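PDB 5BN3: NEQ263 from Nanoarchaeum equitans Kin4-M, which probably binds ATP as a nucleotide-binding subunit in the catalytic core complex of an unusual archaeal ATP synthase. Local coordinates for residues D167-K170 and M171-E175. Numbering follows the deposited sequence.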
loop_
_atom_site.group_PDB
_atom_site.type_symbol
_atom_site.label_atom_id
_atom_site.label_comp_id
_atom_site.label_asym_id
_atom_site.label_seq_id
_atom_site.Cartn_x
_atom_site.Cartn_y
_atom_site.Cartn_z
ATOM N N ASP B 167 32.423 -11.423 9.393
ATOM C CA ASP B 167 32.096 -12.781 9.830
ATOM C C ASP B 167 31.733 -13.685 8.657
ATOM O O ASP B 167 32.073 -14.868 8.641
ATOM C CB ASP B 167 30.917 -12.745 10.801
ATOM C CG ASP B 167 31.304 -12.251 12.174
ATOM O OD1 ASP B 167 32.451 -11.791 12.349
ATOM O OD2 ASP B 167 30.446 -12.316 13.077
ATOM N N ILE B 168 31.037 -13.117 7.678
ATOM C CA ILE B 168 30.570 -13.882 6.529
ATOM C C ILE B 168 31.695 -14.196 5.536
ATOM O O ILE B 168 31.935 -15.364 5.223
ATOM C CB ILE B 168 29.393 -13.174 5.816
ATOM C CG1 ILE B 168 28.238 -12.940 6.796
ATOM C CG2 ILE B 168 28.923 -13.988 4.627
ATOM C CD1 ILE B 168 27.774 -14.196 7.518
ATOM N N TYR B 169 32.398 -13.173 5.052
ATOM C CA TYR B 169 33.457 -13.427 4.073
ATOM C C TYR B 169 34.671 -14.164 4.651
ATOM O O TYR B 169 35.375 -14.862 3.923
ATOM C CB TYR B 169 33.853 -12.169 3.269
ATOM C CG TYR B 169 34.502 -11.024 4.024
ATOM C CD1 TYR B 169 35.796 -11.127 4.519
ATOM C CD2 TYR B 169 33.842 -9.811 4.172
ATOM C CE1 TYR B 169 36.394 -10.072 5.179
ATOM C CE2 TYR B 169 34.434 -8.751 4.826
ATOM C CZ TYR B 169 35.708 -8.888 5.328
ATOM O OH TYR B 169 36.306 -7.838 5.984
ATOM N N LYS B 170 34.901 -14.030 5.955
ATOM C CA LYS B 170 35.962 -14.794 6.604
ATOM C C LYS B 170 35.570 -16.260 6.767
ATOM O O LYS B 170 36.433 -17.135 6.789
ATOM C CB LYS B 170 36.345 -14.179 7.955
ATOM C CG LYS B 170 37.005 -12.815 7.839
ATOM C CD LYS B 170 38.139 -12.648 8.836
ATOM C CE LYS B 170 38.982 -11.426 8.493
ATOM N NZ LYS B 170 40.316 -11.451 9.158
ATOM N N MET B 171 34.271 -16.523 6.879
ATOM C CA MET B 171 33.765 -17.893 6.926
ATOM C C MET B 171 34.094 -18.626 5.630
ATOM O O MET B 171 34.477 -19.797 5.646
ATOM C CB MET B 171 32.252 -17.899 7.162
ATOM C CG MET B 171 31.629 -19.284 7.176
ATOM S SD MET B 171 29.828 -19.261 7.058
ATOM C CE MET B 171 29.411 -18.149 8.400
ATOM N N PHE B 172 33.949 -17.925 4.509
ATOM C CA PHE B 172 34.287 -18.478 3.201
ATOM C C PHE B 172 35.789 -18.698 3.063
ATOM O O PHE B 172 36.232 -19.793 2.715
ATOM C CB PHE B 172 33.805 -17.544 2.088
ATOM C CG PHE B 172 32.346 -17.686 1.761
ATOM C CD1 PHE B 172 31.382 -17.059 2.534
ATOM C CD2 PHE B 172 31.941 -18.439 0.669
ATOM C CE1 PHE B 172 30.038 -17.187 2.228
ATOM C CE2 PHE B 172 30.601 -18.571 0.358
ATOM C CZ PHE B 172 29.648 -17.944 1.138
ATOM N N ILE B 173 36.559 -17.643 3.321
ATOM C CA ILE B 173 38.018 -17.687 3.223
ATOM C C ILE B 173 38.617 -18.815 4.064
ATOM O O ILE B 173 39.468 -19.571 3.588
ATOM C CB ILE B 173 38.643 -16.335 3.648
ATOM C CG1 ILE B 173 38.302 -15.243 2.628
ATOM C CG2 ILE B 173 40.151 -16.450 3.793
ATOM C CD1 ILE B 173 38.800 -13.861 3.016
ATOM N N ASP B 174 38.163 -18.930 5.308
ATOM C CA ASP B 174 38.672 -19.955 6.217
ATOM C C ASP B 174 38.349 -21.381 5.759
ATOM O O ASP B 174 39.167 -22.283 5.921
ATOM C CB ASP B 174 38.164 -19.712 7.643
ATOM C CG ASP B 174 38.762 -18.464 8.276
ATOM O OD1 ASP B 174 39.709 -17.889 7.698
ATOM O OD2 ASP B 174 38.290 -18.067 9.363
ATOM N N GLU B 175 37.164 -21.583 5.190
ATOM C CA GLU B 175 36.776 -22.899 4.679
ATOM C C GLU B 175 37.575 -23.260 3.428
ATOM O O GLU B 175 37.984 -24.408 3.253
ATOM C CB GLU B 175 35.270 -22.947 4.388
ATOM C CG GLU B 175 34.771 -24.245 3.756
ATOM C CD GLU B 175 34.537 -25.364 4.763
ATOM O OE1 GLU B 175 35.020 -25.255 5.910
ATOM O OE2 GLU B 175 33.865 -26.355 4.405
#
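Phe172 lies alongside Ile168, one helical turn further on, the two side chains pointing the same way. The methyl CG2 of Ile168 meets CE1 of the ring at 4.2 Å. With CG beside the backbone N (chi1 -81°), the ring leans back along the helix, and its CD1 edge comes in plane to within 3.2 Å of Ile168 O. That carbonyl also takes two weak bonds, from the N-H groups of Met171 and Phe172. Phe159 stacks on the ring, and Leu145 and Leu226 pack against it, which makes this the tight part of the contact. Cut back to an alanine, Phe172 would probably leave a gap between the helix and the sheet and deprive Phe159 of its stacking partner and Ile168 CG2 of the ring it meets. Next to it, buried Tyr169 is approached obliquely by Ile173, their CD1 atoms 4.3 Å apart; both rest on strand 185-190. The backbone bond of the same pair, Ile173 N to Tyr169 O, is nearly straight at 171°. The other flank is looser. Lys170 NZ remains 6.6 Å from Asp174 OD1, too far for a salt bridge, although Asp174 N donates to Lys170 O at 2.9 Å. Asp174 CG is folded back beside its own N (chi1 -69°), placing the carboxylate next to that same carbonyl oxygen. Lys170 and Asp174 instead pack on Lys193 and Asp195 of the neighbouring V-type ATP synthase alpha chain. The end of the Met171 side chain only brushes that of Ile168, CE to CD1 at 4.4 Å, though its CB lies close to Ile168 O; both residues touch Glu141. The apolar side facing the sheet and the polar side facing a partner subunit mark an amphipathic helix, 166-178, which links parallel strands 156-162 and 185-190 in a beta-alpha-beta unit of the P-loop NTPase-type nucleotide-binding domain.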